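Local coordinates for cellulosome anchoring protein cohesin region (Clostridium thermocellum, PDB 4DH2) that forms a type I cohesin domain that binds a dockerin module, the protein-protein interaction by which components of the cellulosome are joined together, at residues 20-25 against 35-40; 9-14 against 146-151. All blocks are in the same frame, centred on the assembly; numbering follows the deposited sequence. Where two conformers were deposited one is given.

How the contacts relate
Along the chain the segments come in the order 9-14, 20-25, 35-40 and 146-151, so the hairpin of contact 1 falls wholly between the two halves of contact 2. The centres of the contacts are about 21 Å apart and their nearest atoms about 7 Å. Strand 15-27 connects them: it pairs with strand 31-39 in contact 1, and on its other side it runs parallel to strand 149-161, whose beginning takes part in contact 2. Contact 1 is partly buried sheet pairing near the start of the cohesin domain, while contact 2 is a surface contact that lays the N-terminal tail over the first residues of the last strand.

Contact 1: residues 20-25 against 35-40; sequences LVEGVK and PLKFEN
L20, E22 and K37 carry most of this pairing between strands 15-27 and 31-39, which form an antiparallel beta hairpin in the jelly-roll sandwich of the cohesin domain. L20 and K37 are a hydrogen-bonded pair: L20 N donates to K37 O at 2.9 Å, and K37 N returns a nearly straight bond (168° at the hydrogen) to L20 O. Beyond it E22 N bonds P35 O at 3.0 Å; the proline nitrogen, lacking a hydrogen, can give no bond in return.

E22 bends at chi2 (-57°), which brings its carboxylate back over the aliphatic part of K37, with OE2 3.3 Å from K37 CD. The long lysine suits this place, since its methylenes pack against E22 while its ammonium reaches further; NZ remains 4.4 Å from E22 OE2, beyond a salt bridge but probably close enough to ease that charge. In the conformer of E39 described, one of two, NZ instead pairs with E39 OE2 at 2.7 Å, and a water donates to both E22 OE2 and E39 OE2. L20 crosses that E39 at about a right angle, its CD1 3.6 Å from E39 CD, so the branched apolar end packs on the acid's stem and carboxyl carbon.

V21 and L36 turn to the opposite, buried face, V21 onto I134 and F136, L36 onto F110 and L113; L36 CD2 lies 4.0 Å from V21 CG1 and equally far from V21 CG2.

Contact 2: residues 9-14 against 146-151; sequences EAETAD and LKPILA
A13 points its methyl group between P148 and L150: CB lies 3.7 Å from L150 CG and 3.9 Å from P148 CG. Alanine suits the place because its small methyl can touch both apolar neighbours while the tail stays close to the strand. L150 also reaches along the tail, its CD1 3.6 Å from E11 O and its CD2 3.7 Å from E11 CB. In one of two conformers the extended chain of E11, with CG anti to the backbone nitrogen (chi1 -169°), crosses P148 at about a right angle and carries OE2 to 3.5 Å from P148 CB.

This apolar patch lies where the loop before the first strand of the cohesin jelly roll passes over the start of its last strand. The two backbones do not pair directly here; a water accepts from D14 N and donates to P148 O.

At the far end K147 NZ donates to D14 OD2 at 3.1 Å, meeting the anti lone pair of that oxygen and closing a salt bridge. A bend at chi3 (74°) turns the end of K147 toward D14, and NZ also hydrogen-bonds Y15 OH, which helps hold it. Further out, K147 N bonds D143 OD1, and L146 packs on V22 of the dockerin chain.

Contact 1: residues 20-25 against 35-40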
ATOM      1  N   LEU A  20      -9.722   2.648   7.806  1.00 19.98           N
ATOM      2  CA  LEU A  20      -9.663   3.430   9.053  1.00 20.86           C
ATOM      3  C   LEU A  20      -8.347   3.258   9.783  1.00 24.07           C
ATOM      4  O   LEU A  20      -7.810   2.156   9.847  1.00 24.39           O
ATOM      5  CB  LEU A  20     -10.782   2.979   9.988  1.00 26.25           C
ATOM      6  CG  LEU A  20     -12.213   2.977   9.451  1.00 34.12           C
ATOM      7  CD1 LEU A  20     -12.546   1.649   8.819  1.00 28.09           C
ATOM      8  CD2 LEU A  20     -13.201   3.280  10.566  1.00 44.77           C
ATOM      9  N   VAL A  21      -7.816   4.360  10.300  1.00 25.36           N
ATOM     10  CA  VAL A  21      -6.727   4.272  11.261  1.00 27.79           C
ATOM     11  C   VAL A  21      -7.390   4.246  12.631  1.00 29.63           C
ATOM     12  O   VAL A  21      -8.100   5.179  12.984  1.00 29.34           O
ATOM     13  CB  VAL A  21      -5.803   5.474  11.159  1.00 35.88           C
ATOM     14  CG1 VAL A  21      -4.711   5.398  12.254  1.00 37.68           C
ATOM     15  CG2 VAL A  21      -5.177   5.555   9.790  1.00 30.40           C
ATOM     16  N   GLU A  22      -7.188   3.178  13.390  1.00 26.00           N
ATOM     17  CA  GLU A  22      -7.821   3.062  14.692  1.00 28.13           C
ATOM     18  C   GLU A  22      -7.018   3.838  15.746  1.00 31.24           C
ATOM     19  O   GLU A  22      -5.877   3.512  16.024  1.00 31.30           O
ATOM     20  CB  GLU A  22      -7.962   1.605  15.092  1.00 33.93           C
ATOM     21  CG  GLU A  22      -8.865   0.804  14.145  1.00 49.11           C
ATOM     22  CD  GLU A  22     -10.276   1.388  14.016  1.00 55.34           C
ATOM     23  OE1 GLU A  22     -10.762   2.040  14.973  1.00 51.61           O
ATOM     24  OE2 GLU A  22     -10.901   1.201  12.949  1.00 54.78           O
ATOM     25  N   GLY A  23      -7.651   4.831  16.351  1.00 37.27           N
ATOM     26  CA  GLY A  23      -6.975   5.707  17.289  1.00 44.41           C
ATOM     27  C   GLY A  23      -6.384   5.004  18.497  1.00 24.56           C
ATOM     28  O   GLY A  23      -6.901   3.994  18.961  1.00 34.25           O
ATOM     29  N   VAL A  24      -5.288   5.555  19.019  1.00 28.85           N
ATOM     30  CA  VAL A  24      -4.676   5.028  20.224  1.00 29.73           C
ATOM     31  C   VAL A  24      -4.392   6.189  21.166  1.00 25.58           C
ATOM     32  O   VAL A  24      -4.145   7.299  20.726  1.00 23.37           O
ATOM     33  CB  VAL A  24      -3.378   4.253  19.908  1.00 46.46           C
ATOM     34  CG1 VAL A  24      -2.418   5.118  19.159  1.00 51.18           C
ATOM     35  CG2 VAL A  24      -2.737   3.749  21.177  1.00 55.61           C
ATOM     36  N   LYS A  25      -4.486   5.929  22.463  1.00 22.87           N
ATOM     37  CA  LYS A  25      -4.098   6.884  23.493  1.00 26.88           C
ATOM     38  C   LYS A  25      -2.893   6.286  24.192  1.00 32.34           C
ATOM     39  O   LYS A  25      -2.934   5.129  24.636  1.00 32.86           O
ATOM     40  CB  LYS A  25      -5.222   7.108  24.514  1.00 32.57           C
ATOM     41  CG  LYS A  25      -6.577   7.505  23.929  1.00 53.10           C
ATOM     42  CD  LYS A  25      -7.591   7.839  25.034  1.00 64.41           C
ATOM     43  CE  LYS A  25      -9.020   7.950  24.496  1.00 75.45           C
ATOM     44  NZ  LYS A  25      -9.844   6.739  24.808  1.00 84.54           N
ATOM     45  N   PRO A  35      -3.612  -0.336  14.951  1.00 23.61           N
ATOM     46  CA  PRO A  35      -4.297  -1.195  13.992  1.00 26.20           C
ATOM     47  C   PRO A  35      -4.893  -0.347  12.887  1.00 24.53           C
ATOM     48  O   PRO A  35      -5.384   0.754  13.153  1.00 22.61           O
ATOM     49  CB  PRO A  35      -5.405  -1.862  14.814  1.00 34.33           C
ATOM     50  CG  PRO A  35      -5.126  -1.485  16.255  1.00 39.07           C
ATOM     51  CD  PRO A  35      -4.393  -0.185  16.190  1.00 30.37           C
ATOM     52  N   LEU A  36      -4.831  -0.886  11.675  1.00 25.40           N
ATOM     53  CA  LEU A  36      -5.421  -0.273  10.489  1.00 22.10           C
ATOM     54  C   LEU A  36      -6.441  -1.284   9.959  1.00 19.10           C
ATOM     55  O   LEU A  36      -6.136  -2.469   9.848  1.00 22.35           O
ATOM     56  CB  LEU A  36      -4.326  -0.006   9.444  1.00 21.96           C
ATOM     57  CG  LEU A  36      -3.091   0.702   9.983  1.00 20.75           C
ATOM     58  CD1 LEU A  36      -2.031   0.803   8.904  1.00 27.88           C
ATOM     59  CD2 LEU A  36      -3.417   2.085  10.505  1.00 25.88           C
ATOM     60  N   LYS A  37      -7.648  -0.813   9.655  1.00 19.86           N
ATOM     61  CA  LYS A  37      -8.773  -1.689   9.389  1.00 22.15           C
ATOM     62  C   LYS A  37      -9.411  -1.381   8.058  1.00 19.33           C
ATOM     63  O   LYS A  37      -9.337  -0.262   7.585  1.00 19.41           O
ATOM     64  CB  LYS A  37      -9.868  -1.513  10.449  1.00 24.09           C
ATOM     65  CG  LYS A  37      -9.605  -2.221  11.764  1.00 37.86           C
ATOM     66  CD  LYS A  37     -10.828  -2.123  12.671  1.00 50.99           C
ATOM     67  CE  LYS A  37     -11.982  -2.966  12.141  1.00 64.67           C
ATOM     68  NZ  LYS A  37     -13.334  -2.427  12.496  1.00 69.89           N
ATOM     69  N   PHE A  38     -10.006  -2.411   7.473  1.00 20.54           N
ATOM     70  CA  PHE A  38     -10.933  -2.283   6.375  1.00 20.06           C
ATOM     71  C   PHE A  38     -12.300  -2.634   6.919  1.00 18.51           C
ATOM     72  O   PHE A  38     -12.455  -3.628   7.651  1.00 22.48           O
ATOM     73  CB  PHE A  38     -10.662  -3.309   5.265  1.00 19.65           C
ATOM     74  CG  PHE A  38      -9.392  -3.106   4.500  1.00 15.42           C
ATOM     75  CD1 PHE A  38      -8.706  -1.888   4.521  1.00 17.14           C
ATOM     76  CD2 PHE A  38      -8.910  -4.141   3.697  1.00 19.87           C
ATOM     77  CE1 PHE A  38      -7.544  -1.734   3.807  1.00 17.55           C
ATOM     78  CE2 PHE A  38      -7.747  -3.979   2.961  1.00 20.08           C
ATOM     79  CZ  PHE A  38      -7.068  -2.772   3.022  1.00 15.21           C
ATOM     80  N   GLU A  39     -13.296  -1.831   6.559  1.00 21.69           N
ATOM     81  CA  GLU A  39     -14.685  -2.128   6.875  0.57 25.45           C
ATOM     82  C   GLU A  39     -15.514  -2.061   5.604  1.00 26.76           C
ATOM     83  O   GLU A  39     -15.169  -1.326   4.674  1.00 21.90           O
ATOM     84  CB  GLU A  39     -15.227  -1.133   7.911  0.57 25.95           C
ATOM     85  CG  GLU A  39     -14.627  -1.279   9.311  0.57 29.61           C
ATOM     86  CD  GLU A  39     -15.164  -0.249  10.305  0.57 30.31           C
ATOM     87  OE1 GLU A  39     -15.946   0.644   9.906  0.57 29.58           O
ATOM     88  OE2 GLU A  39     -14.789  -0.331  11.491  0.57 30.85           O
ATOM     89  N   ASN A  40     -16.600  -2.823   5.573  1.00 24.33           N
ATOM     90  CA  ASN A  40     -17.466  -2.892   4.399  1.00 25.97           C
ATOM     91  C   ASN A  40     -16.711  -3.377   3.160  1.00 23.87           C
ATOM     92  O   ASN A  40     -16.898  -2.863   2.059  1.00 24.70           O
ATOM     93  CB  ASN A  40     -18.095  -1.531   4.161  1.00 24.88           C
ATOM     94  CG  ASN A  40     -18.898  -1.077   5.359  1.00 26.50           C
ATOM     95  OD1 ASN A  40     -19.741  -1.831   5.847  1.00 31.01           O
ATOM     96  ND2 ASN A  40     -18.592   0.099   5.881  1.00 29.97           N
TER
HETATM   97  O   HOH W   1     -13.754   1.155  13.438  1.00 47.55           O

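Contact 2: residues 9-14 against 146-151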
ATOM      1  N   GLU A   9      -7.160  10.287  -5.363  1.00 33.24           N
ATOM      2  CA  GLU A   9      -7.955  10.833  -6.448  1.00 34.45           C
ATOM      3  C   GLU A   9      -9.435  10.601  -6.217  1.00 31.41           C
ATOM      4  O   GLU A   9      -9.843   9.511  -5.824  1.00 30.30           O
ATOM      5  CB  GLU A   9      -7.552  10.193  -7.779  1.00 46.09           C
ATOM      6  CG  GLU A   9      -6.311  10.809  -8.401  1.00 64.09           C
ATOM      7  CD  GLU A   9      -6.290  10.653  -9.909  1.00 80.13           C
ATOM      8  OE1 GLU A   9      -6.600   9.544 -10.404  1.00 82.88           O
ATOM      9  OE2 GLU A   9      -5.983  11.650 -10.596  1.00 86.60           O
ATOM     10  N   ALA A  10     -10.245  11.619  -6.485  1.00 26.32           N
ATOM     11  CA  ALA A  10     -11.697  11.435  -6.431  1.00 26.11           C
ATOM     12  C   ALA A  10     -12.126  10.651  -7.680  1.00 27.38           C
ATOM     13  O   ALA A  10     -11.782  11.004  -8.816  1.00 31.92           O
ATOM     14  CB  ALA A  10     -12.394  12.780  -6.342  1.00 21.86           C
ATOM     15  N   GLU A  11     -12.842   9.560  -7.464  1.00 24.36           N
ATOM     16  CA  GLU A  11     -13.132   8.615  -8.518  0.55 20.83           C
ATOM     17  C   GLU A  11     -14.552   8.063  -8.344  1.00 19.08           C
ATOM     18  O   GLU A  11     -15.142   8.213  -7.283  1.00 20.11           O
ATOM     19  CB  GLU A  11     -12.107   7.491  -8.449  0.55 23.12           C
ATOM     20  CG  GLU A  11     -12.120   6.562  -9.622  0.55 26.05           C
ATOM     21  CD  GLU A  11     -11.104   5.451  -9.469  0.55 26.63           C
ATOM     22  OE1 GLU A  11     -10.160   5.612  -8.645  0.55 31.50           O
ATOM     23  OE2 GLU A  11     -11.277   4.418 -10.151  0.55 27.82           O
ATOM     24  N   THR A  12     -15.052   7.387  -9.381  1.00 18.61           N
ATOM     25  CA  THR A  12     -16.386   6.788  -9.341  1.00 18.73           C
ATOM     26  C   THR A  12     -16.240   5.315  -9.740  1.00 22.78           C
ATOM     27  O   THR A  12     -15.499   5.019 -10.666  1.00 27.99           O
ATOM     28  CB  THR A  12     -17.306   7.566 -10.290  1.00 23.74           C
ATOM     29  OG1 THR A  12     -17.362   8.947  -9.875  1.00 24.08           O
ATOM     30  CG2 THR A  12     -18.718   6.994 -10.327  1.00 20.13           C
ATOM     31  N   ALA A  13     -16.909   4.397  -9.039  1.00 17.36           N
ATOM     32  CA  ALA A  13     -16.764   2.964  -9.332  1.00 19.50           C
ATOM     33  C   ALA A  13     -17.971   2.187  -8.852  1.00 18.78           C
ATOM     34  O   ALA A  13     -18.922   2.784  -8.324  1.00 19.10           O
ATOM     35  CB  ALA A  13     -15.501   2.437  -8.663  1.00 18.60           C
ATOM     36  N   ASP A  14     -17.953   0.856  -9.018  1.00 14.27           N
ATOM     37  CA  ASP A  14     -19.110   0.071  -8.667  1.00 12.78           C
ATOM     38  C   ASP A  14     -19.062  -0.475  -7.261  1.00 16.44           C
ATOM     39  O   ASP A  14     -20.050  -0.999  -6.764  1.00 20.70           O
ATOM     40  CB  ASP A  14     -19.245  -1.110  -9.634  1.00 14.46           C
ATOM     41  CG  ASP A  14     -19.548  -0.675 -11.033  1.00 21.96           C
ATOM     42  OD1 ASP A  14     -19.910   0.497 -11.232  1.00 20.63           O
ATOM     43  OD2 ASP A  14     -19.429  -1.493 -11.966  1.00 19.71           O
ATOM     44  N   LEU A 146      -9.996  -6.585 -12.138  1.00 17.28           N
ATOM     45  CA  LEU A 146      -9.283  -5.307 -12.214  1.00 17.86           C
ATOM     46  C   LEU A 146     -10.223  -4.111 -12.203  1.00 17.34           C
ATOM     47  O   LEU A 146      -9.821  -2.984 -12.551  1.00 19.51           O
ATOM     48  CB  LEU A 146      -8.373  -5.218 -13.441  1.00 18.67           C
ATOM     49  CG  LEU A 146      -7.491  -6.461 -13.661  1.00 21.95           C
ATOM     50  CD1 LEU A 146      -6.593  -6.281 -14.874  1.00 26.80           C
ATOM     51  CD2 LEU A 146      -6.689  -6.739 -12.434  1.00 20.87           C
ATOM     52  N   LYS A 147     -11.455  -4.353 -11.784  1.00 16.12           N
ATOM     53  CA  LYS A 147     -12.402  -3.252 -11.604  1.00 17.47           C
ATOM     54  C   LYS A 147     -12.029  -2.516 -10.326  1.00 17.60           C
ATOM     55  O   LYS A 147     -11.662  -3.132  -9.321  1.00 17.73           O
ATOM     56  CB  LYS A 147     -13.832  -3.761 -11.491  1.00 20.85           C
ATOM     57  CG  LYS A 147     -14.377  -4.377 -12.776  1.00 24.10           C
ATOM     58  CD  LYS A 147     -15.796  -4.905 -12.549  1.00 30.29           C
ATOM     59  CE  LYS A 147     -16.833  -3.777 -12.448  1.00 47.36           C
ATOM     60  NZ  LYS A 147     -18.220  -4.324 -12.324  1.00 45.20           N
ATOM     61  N   PRO A 148     -12.141  -1.187 -10.355  1.00 15.29           N
ATOM     62  CA  PRO A 148     -11.746  -0.441  -9.165  1.00 15.42           C
ATOM     63  C   PRO A 148     -12.715  -0.652  -8.027  1.00 15.56           C
ATOM     64  O   PRO A 148     -13.922  -0.842  -8.225  1.00 18.09           O
ATOM     65  CB  PRO A 148     -11.760   1.031  -9.637  1.00 19.84           C
ATOM     66  CG  PRO A 148     -12.570   1.046 -10.870  1.00 29.00           C
ATOM     67  CD  PRO A 148     -12.413  -0.313 -11.507  1.00 21.94           C
ATOM     68  N   ILE A 149     -12.165  -0.604  -6.819  1.00 16.39           N
ATOM     69  CA  ILE A 149     -12.943  -0.567  -5.601  1.00 15.18           C
ATOM     70  C   ILE A 149     -12.524   0.738  -4.917  1.00 17.90           C
ATOM     71  O   ILE A 149     -11.345   0.947  -4.679  1.00 17.54           O
ATOM     72  CB  ILE A 149     -12.574  -1.751  -4.677  1.00 15.72           C
ATOM     73  CG1 ILE A 149     -12.906  -3.121  -5.351  1.00 17.46           C
ATOM     74  CG2 ILE A 149     -13.290  -1.609  -3.372  1.00 13.97           C
ATOM     75  CD1 ILE A 149     -12.356  -4.317  -4.569  1.00 18.71           C
ATOM     76  N   LEU A 150     -13.454   1.655  -4.684  1.00 15.95           N
ATOM     77  CA  LEU A 150     -13.091   2.887  -4.002  1.00 15.71           C
ATOM     78  C   LEU A 150     -12.826   2.661  -2.523  1.00 14.99           C
ATOM     79  O   LEU A 150     -13.482   1.856  -1.881  1.00 19.44           O
ATOM     80  CB  LEU A 150     -14.223   3.903  -4.127  1.00 17.29           C
ATOM     81  CG  LEU A 150     -14.638   4.171  -5.558  1.00 19.88           C
ATOM     82  CD1 LEU A 150     -15.826   5.134  -5.570  1.00 22.74           C
ATOM     83  CD2 LEU A 150     -13.492   4.738  -6.332  1.00 23.87           C
ATOM     84  N   ALA A 151     -11.915   3.458  -1.973  1.00 17.62           N
ATOM     85  CA  ALA A 151     -11.584   3.347  -0.571  1.00 16.45           C
ATOM     86  C   ALA A 151     -11.912   4.681   0.097  1.00 16.82           C
ATOM     87  O   ALA A 151     -11.333   5.699  -0.247  1.00 20.06           O
ATOM     88  CB  ALA A 151     -10.105   3.049  -0.401  1.00 23.14           C
TER
HETATM   89  O   HOH W   2     -15.850  -0.733 -10.197  1.00 16.65           O